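Local coordinates for protein immunomodulatory active chitinase (Trichuris suis, PDB 6G9C) that probably hydrolyses chitin as a secreted family 18 glycosidase and has immunomodulatory properties in inflammatory lung disease, at residues K32-A43 with N361-D371. Numbering follows the deposited sequence.
Sequences KYVRGCYFTNWA and NYGGAFVWTLD. With EDO (1,2-ethanediol), chain C.
Strands 34-40 and 364-368 run parallel, their axes 12° apart, and are laced by backbone hydrogen bonds from Val34 N to Gly363 O through to Tyr38 N to Val367 O, the first-to-last strand pairing that closes the TIM barrel of a family 18 glycosidase. Beyond it, the register slips by one residue at the cis peptide between Trp368 and Thr369, and Leu370 N reaches Tyr38 O at 3.0 Å. Inside the barrel, Tyr38, Phe366 and Trp368 form an aromatic cluster. Tyr38 lies obliquely to both partners: its CE1 meets Phe366 CD1 at 3.6 Å, and its CG meets Trp368 CE3 at 3.4 Å. The indole carries its CG anti to the backbone N (chi1 176°), which returns its six-membered ring to Tyr38; Thr40 CG2 rests over one face, and Trp368 NE1 donates to O1 of an ethanediol, probably from the crystallisation liquor, at 2.8 Å. On the other side of the sheet, Leu370 CG packs on Cys37 CB at 3.7 Å. Farther along, the Thr40 hydroxyl, OG1, donates to Asp371 OD2 at 2.8 Å, arriving from above the carboxylate plane. Two waters donate to separate oxygens of this carboxylate, one also accepting from Thr40 N and the other donating to Thr40 OG1, while Arg46 forms a salt bridge to OD1; together these partners would restrict its rotation. Strand 64-72 flanks 34-40, with Cys62 in disulfide with Cys37, and Tyr38 OH hydrogen-bonds to Asp149 and Asn216. Strand 268-281 flanks 364-368, and helix 392-398 packs against Cys37 and Ala365 through Met394.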
loop_
_atom_site.group_PDB
_atom_site.type_symbol
_atom_site.label_atom_id
_atom_site.label_comp_id
_atom_site.label_asym_id
_atom_site.label_seq_id
_atom_site.Cartn_x
_atom_site.Cartn_y
_atom_site.Cartn_z
ATOM N N LYS A 32 9.258 20.907 5.941
ATOM C CA LYS A 32 9.249 22.084 6.805
ATOM C C LYS A 32 7.832 22.588 7.121
ATOM O O LYS A 32 7.599 23.136 8.201
ATOM C CB LYS A 32 10.068 23.213 6.176
ATOM C CG LYS A 32 10.557 24.238 7.182
ATOM C CD LYS A 32 10.674 25.619 6.566
ATOM C CE LYS A 32 11.253 26.606 7.567
ATOM N NZ LYS A 32 10.631 26.458 8.915
ATOM N N TYR A 33 6.887 22.420 6.195
ATOM C CA TYR A 33 5.495 22.781 6.446
ATOM C C TYR A 33 4.595 21.568 6.243
ATOM O O TYR A 33 4.746 20.830 5.262
ATOM C CB TYR A 33 5.040 23.938 5.541
ATOM C CG TYR A 33 5.713 25.256 5.877
ATOM C CD1 TYR A 33 5.348 25.975 7.003
ATOM C CD2 TYR A 33 6.736 25.760 5.080
ATOM C CE1 TYR A 33 5.967 27.173 7.322
ATOM C CE2 TYR A 33 7.361 26.960 5.391
ATOM C CZ TYR A 33 6.976 27.658 6.511
ATOM O OH TYR A 33 7.594 28.847 6.826
ATOM N N VAL A 34 3.673 21.358 7.190
ATOM C CA VAL A 34 2.603 20.380 7.019
ATOM C C VAL A 34 1.658 20.853 5.920
ATOM O O VAL A 34 1.289 22.032 5.869
ATOM C CB VAL A 34 1.842 20.200 8.347
ATOM C CG1 VAL A 34 0.521 19.472 8.129
ATOM C CG2 VAL A 34 2.703 19.476 9.382
ATOM N N ARG A 35 1.244 19.934 5.044
ATOM C CA ARG A 35 0.186 20.197 4.067
ATOM C C ARG A 35 -0.857 19.098 4.191
ATOM O O ARG A 35 -0.595 17.952 3.820
ATOM C CB ARG A 35 0.736 20.278 2.638
ATOM C CG ARG A 35 1.789 21.358 2.490
ATOM C CD ARG A 35 2.333 21.425 1.067
ATOM N NE ARG A 35 3.287 20.354 0.794
ATOM C CZ ARG A 35 3.043 19.331 -0.018
ATOM N NH1 ARG A 35 1.877 19.239 -0.635
ATOM N NH2 ARG A 35 3.965 18.398 -0.211
ATOM N N GLY A 36 -2.036 19.439 4.720
ATOM C CA GLY A 36 -3.084 18.446 4.901
ATOM C C GLY A 36 -4.344 18.696 4.092
ATOM O O GLY A 36 -4.624 19.837 3.718
ATOM N N CYS A 37 -5.120 17.644 3.827
ATOM C CA CYS A 37 -6.350 17.745 3.054
ATOM C C CYS A 37 -7.380 16.789 3.614
ATOM O O CYS A 37 -7.073 15.612 3.804
ATOM C CB CYS A 37 -6.128 17.380 1.576
ATOM S SG CYS A 37 -4.877 18.355 0.742
ATOM N N TYR A 38 -8.612 17.257 3.790
ATOM C CA TYR A 38 -9.699 16.370 4.190
ATOM C C TYR A 38 -10.426 15.804 2.970
ATOM O O TYR A 38 -10.880 16.550 2.092
ATOM C CB TYR A 38 -10.697 17.087 5.087
ATOM C CG TYR A 38 -10.244 17.159 6.532
ATOM C CD1 TYR A 38 -9.324 18.117 6.937
ATOM C CD2 TYR A 38 -10.698 16.239 7.472
ATOM C CE1 TYR A 38 -8.886 18.172 8.270
ATOM C CE2 TYR A 38 -10.274 16.297 8.808
ATOM C CZ TYR A 38 -9.355 17.262 9.186
ATOM O OH TYR A 38 -8.894 17.352 10.495
ATOM N N PHE A 39 -10.506 14.476 2.921
ATOM C CA PHE A 39 -11.419 13.734 2.062
ATOM C C PHE A 39 -12.719 13.496 2.826
ATOM O O PHE A 39 -12.688 13.255 4.040
ATOM C CB PHE A 39 -10.762 12.401 1.674
ATOM C CG PHE A 39 -11.645 11.484 0.871
ATOM C CD1 PHE A 39 -12.508 10.595 1.498
ATOM C CD2 PHE A 39 -11.593 11.505 -0.514
ATOM C CE1 PHE A 39 -13.314 9.753 0.757
ATOM C CE2 PHE A 39 -12.400 10.666 -1.264
ATOM C CZ PHE A 39 -13.258 9.798 -0.635
ATOM N N THR A 40 -13.863 13.556 2.129
ATOM C CA THR A 40 -15.157 13.323 2.769
ATOM C C THR A 40 -15.902 12.189 2.072
ATOM O O THR A 40 -16.034 12.186 0.841
ATOM C CB THR A 40 -16.044 14.586 2.805
ATOM O OG1 THR A 40 -16.450 14.945 1.474
ATOM C CG2 THR A 40 -15.306 15.761 3.456
ATOM N N ASN A 41 -16.424 11.244 2.865
ATOM C CA ASN A 41 -17.022 10.048 2.278
ATOM C C ASN A 41 -18.489 10.244 1.860
ATOM O O ASN A 41 -19.148 9.263 1.480
ATOM C CB ASN A 41 -16.864 8.835 3.228
ATOM C CG ASN A 41 -17.509 9.040 4.585
ATOM O OD1 ASN A 41 -18.169 10.042 4.825
ATOM N ND2 ASN A 41 -17.325 8.064 5.490
ATOM N N TRP A 42 -19.008 11.479 1.871
ATOM C CA TRP A 42 -20.308 11.756 1.272
ATOM C C TRP A 42 -20.209 12.542 -0.037
ATOM O O TRP A 42 -21.237 12.748 -0.698
ATOM C CB TRP A 42 -21.217 12.507 2.259
ATOM C CG TRP A 42 -20.683 13.834 2.716
ATOM C CD1 TRP A 42 -20.971 15.066 2.182
ATOM C CD2 TRP A 42 -19.801 14.075 3.829
ATOM N NE1 TRP A 42 -20.302 16.052 2.885
ATOM C CE2 TRP A 42 -19.573 15.468 3.891
ATOM C CE3 TRP A 42 -19.169 13.243 4.765
ATOM C CZ2 TRP A 42 -18.740 16.050 4.864
ATOM C CZ3 TRP A 42 -18.346 13.821 5.734
ATOM C CH2 TRP A 42 -18.141 15.207 5.775
ATOM N N ALA A 43 -19.007 12.976 -0.438
ATOM C CA ALA A 43 -18.857 13.682 -1.713
ATOM C C ALA A 43 -19.118 12.773 -2.908
ATOM O O ALA A 43 -19.387 13.276 -4.014
ATOM C CB ALA A 43 -17.461 14.303 -1.800
ATOM N N ASN A 361 5.618 31.742 10.385
ATOM C CA ASN A 361 6.220 30.457 10.735
ATOM C C ASN A 361 5.278 29.600 11.576
ATOM O O ASN A 361 5.669 29.014 12.587
ATOM C CB ASN A 361 7.561 30.653 11.446
ATOM C CG ASN A 361 8.338 31.827 10.895
ATOM O OD1 ASN A 361 8.894 31.761 9.796
ATOM N ND2 ASN A 361 8.368 32.923 11.650
ATOM N N TYR A 362 4.020 29.515 11.147
ATOM C CA TYR A 362 3.152 28.498 11.719
ATOM C C TYR A 362 3.503 27.144 11.102
ATOM O O TYR A 362 4.410 27.028 10.275
ATOM C CB TYR A 362 1.684 28.883 11.536
ATOM C CG TYR A 362 1.247 29.894 12.572
ATOM C CD1 TYR A 362 1.017 29.503 13.886
ATOM C CD2 TYR A 362 1.096 31.239 12.250
ATOM C CE1 TYR A 362 0.639 30.420 14.851
ATOM C CE2 TYR A 362 0.713 32.169 13.213
ATOM C CZ TYR A 362 0.485 31.746 14.512
ATOM O OH TYR A 362 0.106 32.648 15.483
ATOM N N GLY A 363 2.798 26.093 11.528
ATOM C CA GLY A 363 3.247 24.744 11.220
ATOM C C GLY A 363 2.921 24.284 9.818
ATOM O O GLY A 363 3.604 23.405 9.273
ATOM N N GLY A 364 1.886 24.845 9.224
ATOM C CA GLY A 364 1.507 24.512 7.862
ATOM C C GLY A 364 0.050 24.870 7.631
ATOM O O GLY A 364 -0.501 25.750 8.302
ATOM N N ALA A 365 -0.561 24.150 6.697
ATOM C CA ALA A 365 -1.943 24.407 6.322
ATOM C C ALA A 365 -2.656 23.092 6.083
ATOM O O ALA A 365 -2.036 22.066 5.775
ATOM C CB ALA A 365 -2.033 25.278 5.052
ATOM N N PHE A 366 -3.977 23.137 6.219
ATOM C CA PHE A 366 -4.827 22.050 5.771
ATOM C C PHE A 366 -6.060 22.646 5.112
ATOM O O PHE A 366 -6.444 23.788 5.400
ATOM C CB PHE A 366 -5.203 21.107 6.925
ATOM C CG PHE A 366 -6.257 21.660 7.861
ATOM C CD1 PHE A 366 -7.608 21.445 7.611
ATOM C CD2 PHE A 366 -5.892 22.370 9.001
ATOM C CE1 PHE A 366 -8.581 21.926 8.470
ATOM C CE2 PHE A 366 -6.852 22.865 9.855
ATOM C CZ PHE A 366 -8.201 22.646 9.597
ATOM N N VAL A 367 -6.668 21.884 4.202
ATOM C CA VAL A 367 -7.853 22.346 3.487
ATOM C C VAL A 367 -9.052 21.480 3.854
ATOM O O VAL A 367 -8.964 20.247 3.928
ATOM C CB VAL A 367 -7.656 22.377 1.950
ATOM C CG1 VAL A 367 -6.532 23.316 1.592
ATOM C CG2 VAL A 367 -7.359 20.988 1.417
ATOM N N TRP A 368 -10.175 22.135 4.079
ATOM C CA TRP A 368 -11.482 21.484 4.168
ATOM C C TRP A 368 -12.285 22.057 2.998
ATOM O O TRP A 368 -12.745 23.195 3.089
ATOM C CB TRP A 368 -12.150 21.768 5.532
ATOM C CG TRP A 368 -13.529 21.201 5.625
ATOM C CD1 TRP A 368 -14.683 21.784 5.200
ATOM C CD2 TRP A 368 -13.900 19.922 6.162
ATOM N NE1 TRP A 368 -15.753 20.952 5.432
ATOM C CE2 TRP A 368 -15.299 19.801 6.020
ATOM C CE3 TRP A 368 -13.185 18.873 6.744
ATOM C CZ2 TRP A 368 -15.996 18.669 6.429
ATOM C CZ3 TRP A 368 -13.872 17.747 7.152
ATOM C CH2 TRP A 368 -15.266 17.650 6.992
ATOM N N THR A 369 -12.462 21.331 1.885
ATOM C CA THR A 369 -12.149 19.924 1.636
ATOM C C THR A 369 -11.515 19.778 0.255
ATOM O O THR A 369 -11.483 20.727 -0.531
ATOM C CB THR A 369 -13.406 19.035 1.588
ATOM O OG1 THR A 369 -14.194 19.438 0.460
ATOM C CG2 THR A 369 -14.262 19.143 2.841
ATOM N N LEU A 370 -11.072 18.560 -0.069
ATOM C CA LEU A 370 -10.622 18.301 -1.434
ATOM C C LEU A 370 -11.751 18.471 -2.438
ATOM O O LEU A 370 -11.515 18.888 -3.579
ATOM C CB LEU A 370 -10.066 16.881 -1.541
ATOM C CG LEU A 370 -8.706 16.572 -0.930
ATOM C CD1 LEU A 370 -8.605 15.068 -0.667
ATOM C CD2 LEU A 370 -7.572 17.054 -1.851
ATOM N N ASP A 371 -12.980 18.134 -2.050
ATOM C CA ASP A 371 -14.070 18.021 -3.008
ATOM C C ASP A 371 -14.800 19.337 -3.241
ATOM O O ASP A 371 -15.731 19.366 -4.047
ATOM C CB ASP A 371 -15.067 16.954 -2.557
ATOM C CG ASP A 371 -15.459 17.109 -1.093
ATOM O OD1 ASP A 371 -16.358 17.931 -0.802
ATOM O OD2 ASP A 371 -14.855 16.416 -0.245
HETATM C C1 EDO C . -18.720 22.857 5.033
HETATM O O1 EDO C . -18.460 21.474 4.788
HETATM C C2 EDO C . -20.110 23.115 4.476
HETATM O O2 EDO C . -21.105 22.370 5.190
HETATM O O HOH W 1 -13.167 14.467 -0.691
HETATM O O HOH W 2 -17.834 17.546 1.409
#